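Sodium/sialic acid symporter SiaT (Proteus mirabilis, PDB 5NV9) couples the inward flow of sodium ions to the uptake of N-acetylneuraminic acid, letting the bacterium use host-derived sialic acid as an energy source. Local coordinates at residues I351-N356 / V376-I381; R121-L126 / S357-L363; L14-L18 / I333-A338; R135-T140 / S343-S347. All coordinates share one frame; numbering follows the deposited sequence.

Contact 1: I351-N356 / V376-I381; sequences ISSCFN and VAKLVI
Polar contacts centre on Ser352, whose hydroxyl donates to the carbonyl of Ala377. Ser352 OG lies 2.6 Å from Ala377 O, in the carbonyl plane on a lone pair, with a C=O...OG angle of 116°. With OG anti to the backbone N (chi1 -179°), the hydroxyl is carried across to helix 370-398, where the CA atoms of Ser352 and Val380 approach to 5.3 Å. A water adds a second polar link: it donates to Ser352 O (2.9 Å), accepts from Asn356 ND2 and gives a weak bond to Val376 O. Asn356 ND2 also lies 3.2 Å from Ala377 N, but both are donors and no bond forms; ND2 bonds instead to Lys373 O.

Apolar contacts flank these bonds. The two methyls of Val380 divide the work: CG1 lies 3.7 Å from Ser352 CA, while CG2 makes an off-centre CH-pi contact 4.1 Å from the centroid of the Phe355 ring. Val376 CG1 meets the same ring at its edge, near the plane, 3.9 Å from Phe355 CE1. Beyond Ser352, Ile381 CG1 packs on its CB, and Phe39 covers both Ser352 and Ala377.

The short axes are 8.6 Å apart at 133°, so these are consecutive transmembrane helices crossing steeply near their cytoplasmic ends, a close packing consistent with the small side chains of Ser352 and Ala377, within the LeuT fold.

Contact 2: R121-L126 / S357-L363; sequences RLFASL and SDIYTRL
At the cytoplasmic end of helix 328-361, where a wider pi-type turn spans 357-361, a buried salt bridge ties this end to the start of helix 118-151. Arg121, extended from CG to NE, grips Asp358 side-on with two nitrogens on one oxygen: Arg121 NE to Asp358 OD1 is 2.8 Å (N-H...O 155°), and Arg121 NH2 to the same OD1 is 3.1 Å and more bent. OD1 lies near the guanidinium plane, although the carboxylate is turned 87° to it. Both nitrogens use OD1, which leaves OD2 to Ser125: Ser125 OG donates to Asp358 OD2 at 2.7 Å, on the anti side and out of the carboxylate plane. Ser107 also bonds OD2. A water joins Arg121 NH2 to Ser357 O.

Arg362 lays CB and CG over one guanidinium face of Arg121, and both arginines form salt bridges with Glu113, which probably offsets their like charges. Ser357 OG bonds to Glu110. On the apolar flank Leu122 CD2 reaches Ile359 CD1 at 3.7 Å and also abuts Asp358 O, at 3.5 Å. That carbonyl is buried by the contact and has no partner in the model.

The short axes lie at 108° to each other, 10.3 Å apart at closest, in a charged interhelical junction at the cytoplasmic end of a LeuT-fold helix bundle.

Contact 3: L14-L18 / I333-A338; sequences LFGYL and IAAIFA
The short axes of 14-18 and 333-338 run 33° from parallel at a closest approach of 9.6 Å, and the CA atoms of Leu14 and Ala334 come within 5.2 Å. Leu14 CD1 sits squarely over the Phe337 ring, 3.9 Å from its centroid and only 6° off the normal, a CH-pi contact over the face. Its other methyl, CD2, comes to 4.1 Å from Phe337 CZ at the rim, while Leu18 CD2 approaches CD2 of the same ring obliquely.

Tyr17 lies across the neighbouring turn of helix 328-361. Its CB packs against Ala334 CB at 3.8 Å, and Ala334 O stands over the centre of one ring face, 4.0 Å above the plane. Farther along, Tyr17 CE2 meets Phe337 CB at 3.8 Å. With CG roughly anti to the backbone N (chi1 153°), the ring extends along the partner helix until Tyr17 OH is 3.3 Å from Ala338 CA. The hydroxyl is hydrogen-bonded to Gln341 and Gln185.

Across the two segments, then, the join is one of van der Waals and CH-pi contacts between residues that are all buried. The phenol oxygen, carried through this apolar interface, has its hydrogen-bonding needs met by glutamines beyond it, one of them on the helix it packs against.

Contact 4: R135-T140 / S343-S347; sequences RVAIIT and SISSS. With NA (sodium ion), chain C; NA (sodium ion), chain B; SLB (N-acetyl-beta-neuraminic acid), chain D.
Arg135 reaches from helix 118-151 past Ser343 and Ser347 of helix 328-361 to the bound sialic acid, in the LeuT-fold core where substrate and sodium sites lie together. From CB its chain runs extended, with CG anti to the backbone N, and CD passes 4.0 Å from Ser347 OG. Arg135 NE then donates to a water at 2.9 Å, which lies within hydrogen-bonding distance of Ser347 OG and Ser343 O. At CZ the flat group has Ile139 CD1 over the centre of one face, 3.9 Å above the plane. Arg135 NH1 bonds the carboxylate oxygen O1B of N-acetyl-beta-neuraminic acid, which lies at the guanidinium edge (3.1 Å, N-H...O 161°).

Between the helices, which run antiparallel with 167° between short axes, Val136 CG1 packs on Ile344 CG2. Ile139 slides past Ile344 in the opposite direction, its CD1 touching Ser343 CB. Ser347 OG has its strongest polar partner in His132.

Three serines serve the ions. Ser343 OG, also hydrogen-bonded to Thr57 O, binds one sodium, completed by Ala56, Leu59, Ala339 and Ser342; Ser345 and Ser346 hold the other with Asp182 and Ser342. At the far end, Thr140 OG1 lies 3.3 Å from Ile344 CD1 and donates to Val136 O at 2.8 Å, tilted 30° from the carbonyl plane, while the threonine's own N reaches that oxygen from the opposite face.

All four contacts share helix 328-361, from contact 3 through contact 4 and contact 1 to contact 2 along its length. Contact 4 holds the substrate arginine and three sodium-binding serines, its centre about 8 Å from that of the chain. In contact 3, centred about 16 Å from contact 4, the Ala338 side chain is about 7 Å from a sodium ion. Toward the cytoplasm, contact 1 adjoins contact 4 in sequence, its Ile381 side chain about 11 Å from a sodium ion. Contacts 1 and 2 touch directly, Asn356 O lying 2.6 Å from Thr361 OG1, a probable hydrogen bond. Contact 2 lies away from the binding sites, although it shares both its helices with contact 4.

Contact 1: I351-N356 / V376-I381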
loop_
_atom_site.group_PDB
_atom_site.type_symbol
_atom_site.label_atom_id
_atom_site.label_comp_id
_atom_site.label_asym_id
_atom_site.label_seq_id
_atom_site.Cartn_x
_atom_site.Cartn_y
_atom_site.Cartn_z
ATOM N N ILE A 351 -7.207 -4.306 -8.914
ATOM C CA ILE A 351 -7.249 -5.704 -9.402
ATOM C C ILE A 351 -8.236 -5.833 -10.516
ATOM O O ILE A 351 -7.915 -6.349 -11.607
ATOM C CB ILE A 351 -7.545 -6.714 -8.330
ATOM C CG1 ILE A 351 -6.347 -6.893 -7.435
ATOM C CG2 ILE A 351 -7.888 -8.081 -8.946
ATOM C CD1 ILE A 351 -6.680 -7.459 -6.055
ATOM N N SER A 352 -9.439 -5.359 -10.293
ATOM C CA SER A 352 -10.459 -5.349 -11.371
ATOM C C SER A 352 -10.102 -4.492 -12.552
ATOM O O SER A 352 -10.429 -4.895 -13.645
ATOM C CB SER A 352 -11.806 -4.965 -10.865
ATOM O OG SER A 352 -12.770 -4.995 -11.904
ATOM N N SER A 353 -9.412 -3.339 -12.396
ATOM C CA SER A 353 -9.023 -2.571 -13.558
ATOM C C SER A 353 -7.996 -3.362 -14.481
ATOM O O SER A 353 -8.100 -3.323 -15.714
ATOM C CB SER A 353 -8.423 -1.204 -13.153
ATOM O OG SER A 353 -7.089 -1.369 -12.606
ATOM N N CYS A 354 -6.999 -3.992 -13.851
ATOM C CA CYS A 354 -6.034 -4.848 -14.534
ATOM C C CYS A 354 -6.719 -6.018 -15.203
ATOM O O CYS A 354 -6.448 -6.329 -16.380
ATOM C CB CYS A 354 -5.003 -5.368 -13.520
ATOM S SG CYS A 354 -3.871 -4.073 -12.950
ATOM N N PHE A 355 -7.610 -6.702 -14.486
ATOM C CA PHE A 355 -8.290 -7.792 -15.136
ATOM C C PHE A 355 -9.050 -7.306 -16.400
ATOM O O PHE A 355 -8.967 -7.942 -17.461
ATOM C CB PHE A 355 -9.203 -8.506 -14.188
ATOM C CG PHE A 355 -9.797 -9.762 -14.758
ATOM C CD1 PHE A 355 -10.919 -9.700 -15.523
ATOM C CD2 PHE A 355 -9.191 -11.004 -14.539
ATOM C CE1 PHE A 355 -11.512 -10.862 -16.018
ATOM C CE2 PHE A 355 -9.747 -12.158 -15.061
ATOM C CZ PHE A 355 -10.909 -12.078 -15.817
ATOM N N ASN A 356 -9.768 -6.183 -16.274
ATOM C CA ASN A 356 -10.630 -5.640 -17.314
ATOM C C ASN A 356 -9.858 -5.304 -18.622
ATOM O O ASN A 356 -10.287 -5.657 -19.754
ATOM C CB ASN A 356 -11.367 -4.393 -16.810
ATOM C CG ASN A 356 -12.747 -4.212 -17.431
ATOM O OD1 ASN A 356 -12.917 -3.502 -18.431
ATOM N ND2 ASN A 356 -13.731 -4.912 -16.874
ATOM N N VAL A 376 -18.108 -6.946 -16.064
ATOM C CA VAL A 376 -16.923 -7.685 -15.627
ATOM C C VAL A 376 -16.129 -6.888 -14.590
ATOM O O VAL A 376 -15.644 -7.468 -13.654
ATOM C CB VAL A 376 -16.059 -8.131 -16.849
ATOM C CG1 VAL A 376 -14.793 -8.841 -16.426
ATOM C CG2 VAL A 376 -16.872 -9.074 -17.745
ATOM N N ALA A 377 -16.048 -5.562 -14.765
ATOM C CA ALA A 377 -15.482 -4.650 -13.772
ATOM C C ALA A 377 -16.092 -4.882 -12.393
ATOM O O ALA A 377 -15.349 -5.055 -11.416
ATOM C CB ALA A 377 -15.663 -3.199 -14.194
ATOM N N LYS A 378 -17.432 -4.919 -12.320
ATOM C CA LYS A 378 -18.104 -5.191 -11.051
ATOM C C LYS A 378 -17.880 -6.580 -10.495
ATOM O O LYS A 378 -17.614 -6.745 -9.313
ATOM C CB LYS A 378 -19.593 -4.923 -11.166
ATOM C CG LYS A 378 -19.893 -3.441 -11.125
ATOM C CD LYS A 378 -21.361 -3.144 -11.388
ATOM C CE LYS A 378 -22.236 -3.464 -10.181
ATOM N NZ LYS A 378 -22.141 -2.417 -9.104
ATOM N N LEU A 379 -18.009 -7.573 -11.353
ATOM C CA LEU A 379 -17.864 -8.982 -10.982
ATOM C C LEU A 379 -16.521 -9.289 -10.342
ATOM O O LEU A 379 -16.441 -9.978 -9.332
ATOM C CB LEU A 379 -18.001 -9.815 -12.252
ATOM C CG LEU A 379 -17.976 -11.323 -12.054
ATOM C CD1 LEU A 379 -19.015 -11.783 -11.022
ATOM C CD2 LEU A 379 -18.157 -11.989 -13.407
ATOM N N VAL A 380 -15.454 -8.718 -10.895
ATOM C CA VAL A 380 -14.139 -9.041 -10.397
ATOM C C VAL A 380 -13.879 -8.459 -9.003
ATOM O O VAL A 380 -13.113 -9.010 -8.225
ATOM C CB VAL A 380 -13.045 -8.661 -11.403
ATOM C CG1 VAL A 380 -11.666 -8.842 -10.795
ATOM C CG2 VAL A 380 -13.182 -9.506 -12.635
ATOM N N ILE A 381 -14.521 -7.352 -8.674
ATOM C CA ILE A 381 -14.501 -6.900 -7.282
ATOM C C ILE A 381 -15.074 -7.964 -6.302
ATOM O O ILE A 381 -14.467 -8.298 -5.311
ATOM C CB ILE A 381 -15.071 -5.480 -7.153
ATOM C CG1 ILE A 381 -13.982 -4.530 -7.730
ATOM C CG2 ILE A 381 -15.311 -5.158 -5.675
ATOM C CD1 ILE A 381 -14.512 -3.252 -8.174
HETATM O O HOH W 1 -12.679 -6.547 -14.586
#

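Contact 2: R121-L126 / S357-L363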
loop_
_atom_site.group_PDB
_atom_site.type_symbol
_atom_site.label_atom_id
_atom_site.label_comp_id
_atom_site.label_asym_id
_atom_site.label_seq_id
_atom_site.Cartn_x
_atom_site.Cartn_y
_atom_site.Cartn_z
ATOM N N ARG A 121 3.648 -7.099 -20.590
ATOM C CA ARG A 121 2.424 -6.558 -20.012
ATOM C C ARG A 121 1.750 -7.589 -19.124
ATOM O O ARG A 121 1.450 -7.293 -17.989
ATOM C CB ARG A 121 1.499 -6.052 -21.107
ATOM C CG ARG A 121 0.045 -5.918 -20.735
ATOM C CD ARG A 121 -0.669 -5.249 -21.875
ATOM N NE ARG A 121 -2.027 -4.900 -21.499
ATOM C CZ ARG A 121 -2.974 -4.474 -22.351
ATOM N NH1 ARG A 121 -2.749 -4.346 -23.636
ATOM N NH2 ARG A 121 -4.156 -4.135 -21.895
ATOM N N LEU A 122 1.560 -8.812 -19.632
ATOM C CA LEU A 122 0.908 -9.856 -18.895
ATOM C C LEU A 122 1.669 -10.400 -17.698
ATOM O O LEU A 122 1.040 -10.789 -16.640
ATOM C CB LEU A 122 0.565 -11.010 -19.831
ATOM C CG LEU A 122 -0.591 -10.750 -20.791
ATOM C CD1 LEU A 122 -0.677 -11.862 -21.807
ATOM C CD2 LEU A 122 -1.888 -10.662 -20.019
ATOM N N PHE A 123 2.992 -10.471 -17.821
ATOM C CA PHE A 123 3.777 -10.901 -16.693
ATOM C C PHE A 123 3.544 -9.905 -15.545
ATOM O O PHE A 123 3.286 -10.332 -14.404
ATOM C CB PHE A 123 5.251 -11.040 -16.978
ATOM C CG PHE A 123 6.104 -11.110 -15.742
ATOM C CD1 PHE A 123 6.230 -12.283 -15.033
ATOM C CD2 PHE A 123 6.791 -9.989 -15.297
ATOM C CE1 PHE A 123 7.012 -12.350 -13.899
ATOM C CE2 PHE A 123 7.540 -10.007 -14.122
ATOM C CZ PHE A 123 7.680 -11.207 -13.440
ATOM N N ALA A 124 3.596 -8.614 -15.854
ATOM C CA ALA A 124 3.448 -7.565 -14.833
ATOM C C ALA A 124 2.048 -7.501 -14.222
ATOM O O ALA A 124 1.929 -7.347 -13.025
ATOM C CB ALA A 124 3.883 -6.184 -15.379
ATOM N N SER A 125 1.011 -7.592 -15.073
ATOM C CA SER A 125 -0.359 -7.555 -14.663
ATOM C C SER A 125 -0.750 -8.748 -13.739
ATOM O O SER A 125 -1.394 -8.562 -12.697
ATOM C CB SER A 125 -1.230 -7.568 -15.915
ATOM O OG SER A 125 -2.564 -7.355 -15.594
ATOM N N LEU A 126 -0.352 -9.966 -14.110
ATOM C CA LEU A 126 -0.590 -11.150 -13.298
ATOM C C LEU A 126 0.177 -11.067 -11.976
ATOM O O LEU A 126 -0.359 -11.445 -10.918
ATOM C CB LEU A 126 -0.224 -12.419 -14.077
ATOM C CG LEU A 126 -1.110 -12.651 -15.297
ATOM C CD1 LEU A 126 -0.501 -13.690 -16.193
ATOM C CD2 LEU A 126 -2.528 -13.080 -14.916
ATOM N N SER A 357 -8.724 -4.623 -18.448
ATOM C CA SER A 357 -7.933 -4.152 -19.558
ATOM C C SER A 357 -6.995 -5.253 -20.081
ATOM O O SER A 357 -7.049 -5.566 -21.268
ATOM C CB SER A 357 -7.123 -2.896 -19.171
ATOM O OG SER A 357 -6.248 -2.504 -20.256
ATOM N N ASP A 358 -6.164 -5.811 -19.171
ATOM C CA ASP A 358 -5.039 -6.672 -19.512
ATOM C C ASP A 358 -5.485 -8.104 -19.809
ATOM O O ASP A 358 -4.797 -8.813 -20.535
ATOM C CB ASP A 358 -3.978 -6.734 -18.406
ATOM C CG ASP A 358 -3.416 -5.358 -18.047
ATOM O OD1 ASP A 358 -3.239 -4.562 -18.971
ATOM O OD2 ASP A 358 -3.187 -5.064 -16.851
ATOM N N ILE A 359 -6.621 -8.531 -19.262
ATOM C CA ILE A 359 -7.079 -9.894 -19.457
ATOM C C ILE A 359 -8.313 -9.916 -20.394
ATOM O O ILE A 359 -8.242 -10.390 -21.565
ATOM C CB ILE A 359 -7.311 -10.591 -18.116
ATOM C CG1 ILE A 359 -6.053 -10.526 -17.222
ATOM C CG2 ILE A 359 -7.689 -12.050 -18.302
ATOM C CD1 ILE A 359 -4.814 -11.146 -17.806
ATOM N N TYR A 360 -9.409 -9.356 -19.916
ATOM C CA TYR A 360 -10.671 -9.420 -20.597
ATOM C C TYR A 360 -10.713 -8.652 -21.923
ATOM O O TYR A 360 -11.149 -9.160 -22.935
ATOM C CB TYR A 360 -11.779 -8.898 -19.648
ATOM C CG TYR A 360 -13.168 -8.906 -20.231
ATOM C CD1 TYR A 360 -13.764 -10.091 -20.650
ATOM C CD2 TYR A 360 -13.919 -7.709 -20.325
ATOM C CE1 TYR A 360 -15.066 -10.092 -21.188
ATOM C CE2 TYR A 360 -15.196 -7.696 -20.880
ATOM C CZ TYR A 360 -15.779 -8.889 -21.278
ATOM O OH TYR A 360 -17.056 -8.870 -21.821
ATOM N N THR A 361 -10.262 -7.424 -21.937
ATOM C CA THR A 361 -10.292 -6.659 -23.156
ATOM C C THR A 361 -9.154 -7.148 -24.081
ATOM O O THR A 361 -9.366 -7.467 -25.255
ATOM C CB THR A 361 -10.233 -5.153 -22.844
ATOM O OG1 THR A 361 -11.343 -4.794 -22.005
ATOM C CG2 THR A 361 -10.293 -4.350 -24.091
ATOM N N ARG A 362 -7.964 -7.315 -23.543
ATOM C CA ARG A 362 -6.829 -7.519 -24.432
ATOM C C ARG A 362 -6.855 -8.883 -25.102
ATOM O O ARG A 362 -6.382 -9.058 -26.225
ATOM C CB ARG A 362 -5.527 -7.340 -23.655
ATOM C CG ARG A 362 -4.287 -7.715 -24.451
ATOM C CD ARG A 362 -4.159 -6.837 -25.696
ATOM N NE ARG A 362 -2.934 -7.149 -26.408
ATOM C CZ ARG A 362 -2.758 -8.221 -27.181
ATOM N NH1 ARG A 362 -3.745 -9.109 -27.385
ATOM N NH2 ARG A 362 -1.584 -8.409 -27.770
ATOM N N LEU A 363 -7.348 -9.863 -24.377
ATOM C CA LEU A 363 -7.369 -11.213 -24.847
ATOM C C LEU A 363 -8.675 -11.647 -25.517
ATOM O O LEU A 363 -8.757 -12.764 -25.941
ATOM C CB LEU A 363 -6.970 -12.153 -23.690
ATOM C CG LEU A 363 -5.574 -11.830 -23.164
ATOM C CD1 LEU A 363 -5.208 -12.637 -21.930
ATOM C CD2 LEU A 363 -4.562 -12.095 -24.266
HETATM O O HOH W 2 -6.758 -3.841 -23.409
#

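Contact 3: L14-L18 / I333-A338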
loop_
_atom_site.group_PDB
_atom_site.type_symbol
_atom_site.label_atom_id
_atom_site.label_comp_id
_atom_site.label_asym_id
_atom_site.label_seq_id
_atom_site.Cartn_x
_atom_site.Cartn_y
_atom_site.Cartn_z
ATOM N N LEU A 14 -17.932 3.434 15.915
ATOM C CA LEU A 14 -17.445 2.535 14.872
ATOM C C LEU A 14 -18.513 2.311 13.781
ATOM O O LEU A 14 -18.202 2.406 12.583
ATOM C CB LEU A 14 -17.021 1.199 15.449
ATOM C CG LEU A 14 -16.637 0.157 14.372
ATOM C CD1 LEU A 14 -15.467 0.678 13.541
ATOM C CD2 LEU A 14 -16.298 -1.173 15.045
ATOM N N PHE A 15 -19.753 2.064 14.195
ATOM C CA PHE A 15 -20.837 1.792 13.237
ATOM C C PHE A 15 -21.337 3.012 12.510
ATOM O O PHE A 15 -21.819 2.910 11.391
ATOM C CB PHE A 15 -21.972 1.029 13.897
ATOM C CG PHE A 15 -21.708 -0.439 13.994
ATOM C CD1 PHE A 15 -20.895 -0.946 14.976
ATOM C CD2 PHE A 15 -22.233 -1.307 13.057
ATOM C CE1 PHE A 15 -20.641 -2.302 15.059
ATOM C CE2 PHE A 15 -21.983 -2.660 13.126
ATOM C CZ PHE A 15 -21.183 -3.159 14.130
ATOM N N GLY A 16 -21.210 4.176 13.125
ATOM C CA GLY A 16 -21.387 5.424 12.400
ATOM C C GLY A 16 -20.372 5.598 11.267
ATOM O O GLY A 16 -20.728 6.009 10.141
ATOM N N TYR A 17 -19.115 5.336 11.574
ATOM C CA TYR A 17 -18.063 5.396 10.565
ATOM C C TYR A 17 -18.348 4.421 9.389
ATOM O O TYR A 17 -18.266 4.774 8.195
ATOM C CB TYR A 17 -16.714 5.012 11.163
ATOM C CG TYR A 17 -15.747 4.412 10.087
ATOM C CD1 TYR A 17 -15.042 5.242 9.220
ATOM C CD2 TYR A 17 -15.597 3.073 9.948
ATOM C CE1 TYR A 17 -14.173 4.729 8.265
ATOM C CE2 TYR A 17 -14.722 2.525 8.977
ATOM C CZ TYR A 17 -14.030 3.359 8.122
ATOM O OH TYR A 17 -13.180 2.862 7.158
ATOM N N LEU A 18 -18.698 3.191 9.734
ATOM C CA LEU A 18 -19.041 2.167 8.706
ATOM C C LEU A 18 -20.249 2.532 7.834
ATOM O O LEU A 18 -20.238 2.305 6.605
ATOM C CB LEU A 18 -19.244 0.819 9.364
ATOM C CG LEU A 18 -18.053 0.181 10.048
ATOM C CD1 LEU A 18 -18.419 -1.091 10.822
ATOM C CD2 LEU A 18 -16.990 -0.189 9.001
ATOM N N ILE A 333 -10.320 3.147 16.931
ATOM C CA ILE A 333 -10.676 1.922 16.252
ATOM C C ILE A 333 -11.235 2.165 14.852
ATOM O O ILE A 333 -10.857 1.453 13.941
ATOM C CB ILE A 333 -11.631 1.039 17.049
ATOM C CG1 ILE A 333 -11.018 0.515 18.347
ATOM C CG2 ILE A 333 -12.106 -0.149 16.244
ATOM C CD1 ILE A 333 -9.522 0.566 18.503
ATOM N N ALA A 334 -12.112 3.146 14.675
ATOM C CA ALA A 334 -12.593 3.469 13.349
ATOM C C ALA A 334 -11.419 3.895 12.456
ATOM O O ALA A 334 -11.440 3.587 11.264
ATOM C CB ALA A 334 -13.651 4.540 13.405
ATOM N N ALA A 335 -10.417 4.623 13.019
ATOM C CA ALA A 335 -9.234 5.057 12.253
ATOM C C ALA A 335 -8.307 3.885 11.794
ATOM O O ALA A 335 -7.727 3.931 10.750
ATOM C CB ALA A 335 -8.434 6.093 13.040
ATOM N N ILE A 336 -8.214 2.846 12.594
ATOM C CA ILE A 336 -7.543 1.608 12.215
ATOM C C ILE A 336 -8.338 0.881 11.130
ATOM O O ILE A 336 -7.775 0.432 10.155
ATOM C CB ILE A 336 -7.342 0.690 13.451
ATOM C CG1 ILE A 336 -6.349 1.331 14.423
ATOM C CG2 ILE A 336 -6.933 -0.716 13.036
ATOM C CD1 ILE A 336 -6.218 0.580 15.756
ATOM N N PHE A 337 -9.637 0.740 11.307
ATOM C CA PHE A 337 -10.474 0.328 10.196
ATOM C C PHE A 337 -10.209 1.200 8.951
ATOM O O PHE A 337 -10.111 0.682 7.841
ATOM C CB PHE A 337 -11.937 0.390 10.530
ATOM C CG PHE A 337 -12.487 -0.837 11.209
ATOM C CD1 PHE A 337 -12.073 -1.188 12.511
ATOM C CD2 PHE A 337 -13.486 -1.584 10.592
ATOM C CE1 PHE A 337 -12.631 -2.278 13.147
ATOM C CE2 PHE A 337 -14.059 -2.678 11.244
ATOM C CZ PHE A 337 -13.648 -3.019 12.519
ATOM N N ALA A 338 -10.164 2.506 9.118
ATOM C CA ALA A 338 -10.002 3.363 7.946
ATOM C C ALA A 338 -8.632 3.127 7.241
ATOM O O ALA A 338 -8.557 3.205 6.002
ATOM C CB ALA A 338 -10.166 4.820 8.291
#

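Contact 4: R135-T140 / S343-S347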
loop_
_atom_site.group_PDB
_atom_site.type_symbol
_atom_site.label_atom_id
_atom_site.label_comp_id
_atom_site.label_asym_id
_atom_site.label_seq_id
_atom_site.Cartn_x
_atom_site.Cartn_y
_atom_site.Cartn_z
ATOM N N ARG A 135 -1.996 -8.874 -0.507
ATOM C CA ARG A 135 -1.898 -7.690 0.332
ATOM C C ARG A 135 -3.215 -7.459 1.114
ATOM O O ARG A 135 -3.164 -7.114 2.315
ATOM C CB ARG A 135 -1.456 -6.456 -0.497
ATOM C CG ARG A 135 -1.507 -5.118 0.218
ATOM C CD ARG A 135 -1.059 -4.019 -0.721
ATOM N NE ARG A 135 -1.399 -2.666 -0.296
ATOM C CZ ARG A 135 -0.811 -2.023 0.691
ATOM N NH1 ARG A 135 0.192 -2.611 1.365
ATOM N NH2 ARG A 135 -1.232 -0.780 1.022
ATOM N N VAL A 136 -4.354 -7.656 0.438
ATOM C CA VAL A 136 -5.654 -7.549 1.039
ATOM C C VAL A 136 -5.801 -8.562 2.210
ATOM O O VAL A 136 -6.301 -8.181 3.339
ATOM C CB VAL A 136 -6.781 -7.793 0.029
ATOM C CG1 VAL A 136 -8.133 -7.918 0.722
ATOM C CG2 VAL A 136 -6.845 -6.678 -0.992
ATOM N N ALA A 137 -5.416 -9.825 1.952
ATOM C CA ALA A 137 -5.530 -10.908 2.971
ATOM C C ALA A 137 -4.669 -10.590 4.195
ATOM O O ALA A 137 -5.134 -10.668 5.324
ATOM C CB ALA A 137 -5.169 -12.260 2.398
ATOM N N ILE A 138 -3.481 -10.098 3.942
ATOM C CA ILE A 138 -2.552 -9.714 4.980
ATOM C C ILE A 138 -3.048 -8.531 5.784
ATOM O O ILE A 138 -2.928 -8.535 7.020
ATOM C CB ILE A 138 -1.135 -9.504 4.420
ATOM C CG1 ILE A 138 -0.575 -10.878 4.005
ATOM C CG2 ILE A 138 -0.210 -8.935 5.486
ATOM C CD1 ILE A 138 0.825 -10.901 3.420
ATOM N N ILE A 139 -3.596 -7.521 5.091
ATOM C CA ILE A 139 -4.033 -6.294 5.728
ATOM C C ILE A 139 -5.182 -6.679 6.689
ATOM O O ILE A 139 -5.285 -6.173 7.774
ATOM C CB ILE A 139 -4.492 -5.220 4.738
ATOM C CG1 ILE A 139 -3.275 -4.492 4.158
ATOM C CG2 ILE A 139 -5.363 -4.194 5.439
ATOM C CD1 ILE A 139 -3.606 -3.621 2.958
ATOM N N THR A 140 -6.069 -7.536 6.209
ATOM C CA THR A 140 -7.235 -7.973 6.957
ATOM C C THR A 140 -6.851 -8.837 8.183
ATOM O O THR A 140 -7.344 -8.637 9.291
ATOM C CB THR A 140 -8.170 -8.677 5.972
ATOM O OG1 THR A 140 -8.501 -7.750 4.944
ATOM C CG2 THR A 140 -9.392 -9.185 6.646
ATOM N N SER A 343 -6.953 0.824 1.958
ATOM C CA SER A 343 -5.959 0.027 1.184
ATOM C C SER A 343 -6.634 -1.150 0.483
ATOM O O SER A 343 -6.372 -1.416 -0.708
ATOM C CB SER A 343 -4.841 -0.447 2.146
ATOM O OG SER A 343 -4.057 0.693 2.558
ATOM N N ILE A 344 -7.550 -1.807 1.217
ATOM C CA ILE A 344 -8.339 -2.895 0.653
ATOM C C ILE A 344 -9.217 -2.437 -0.570
ATOM O O ILE A 344 -9.252 -3.112 -1.649
ATOM C CB ILE A 344 -9.222 -3.565 1.679
ATOM C CG1 ILE A 344 -8.364 -4.292 2.714
ATOM C CG2 ILE A 344 -10.189 -4.552 1.033
ATOM C CD1 ILE A 344 -9.183 -4.737 3.897
ATOM N N SER A 345 -9.855 -1.291 -0.436
ATOM C CA SER A 345 -10.756 -0.858 -1.474
ATOM C C SER A 345 -9.956 -0.547 -2.753
ATOM O O SER A 345 -10.373 -0.911 -3.868
ATOM C CB SER A 345 -11.510 0.345 -1.008
ATOM O OG SER A 345 -10.612 1.450 -0.893
ATOM N N SER A 346 -8.819 0.145 -2.608
ATOM C CA SER A 346 -7.988 0.482 -3.727
ATOM C C SER A 346 -7.383 -0.720 -4.425
ATOM O O SER A 346 -7.214 -0.691 -5.651
ATOM C CB SER A 346 -6.796 1.392 -3.334
ATOM O OG SER A 346 -7.243 2.619 -2.860
ATOM N N SER A 347 -6.989 -1.722 -3.639
ATOM C CA SER A 347 -6.406 -2.931 -4.167
ATOM C C SER A 347 -7.489 -3.722 -4.948
ATOM O O SER A 347 -7.201 -4.252 -6.032
ATOM C CB SER A 347 -5.825 -3.829 -3.044
ATOM O OG SER A 347 -4.536 -3.424 -2.577
HETATM NA NA NA C . -8.834 3.133 -1.402
HETATM NA NA NA B . -4.977 2.471 3.840
HETATM C C1 SLB D . 1.610 0.024 4.345
HETATM C C2 SLB D . 2.811 0.497 3.573
HETATM C C3 SLB D . 3.995 -0.374 3.922
HETATM C C4 SLB D . 5.321 0.167 3.342
HETATM C C5 SLB D . 5.481 1.571 3.928
HETATM C C6 SLB D . 4.259 2.437 3.554
HETATM C C7 SLB D . 4.293 3.868 4.107
HETATM C C8 SLB D . 3.062 4.644 3.720
HETATM C C9 SLB D . 3.173 6.113 4.126
HETATM C C10 SLB D . 7.689 2.621 4.258
HETATM C C11 SLB D . 8.677 3.546 3.597
HETATM N N5 SLB D . 6.710 2.211 3.438
HETATM O O1A SLB D . 1.357 0.582 5.468
HETATM O O1B SLB D . 0.924 -0.955 3.861
HETATM O O2 SLB D . 2.564 0.457 2.138
HETATM O O4 SLB D . 6.460 -0.669 3.746
HETATM O O6 SLB D . 3.063 1.836 4.044
HETATM O O7 SLB D . 4.335 3.861 5.538
HETATM O O8 SLB D . 2.848 4.549 2.317
HETATM O O9 SLB D . 4.228 6.803 3.410
HETATM O O10 SLB D . 7.748 2.320 5.462
HETATM O O HOH W 3 -3.432 -0.941 -1.526
#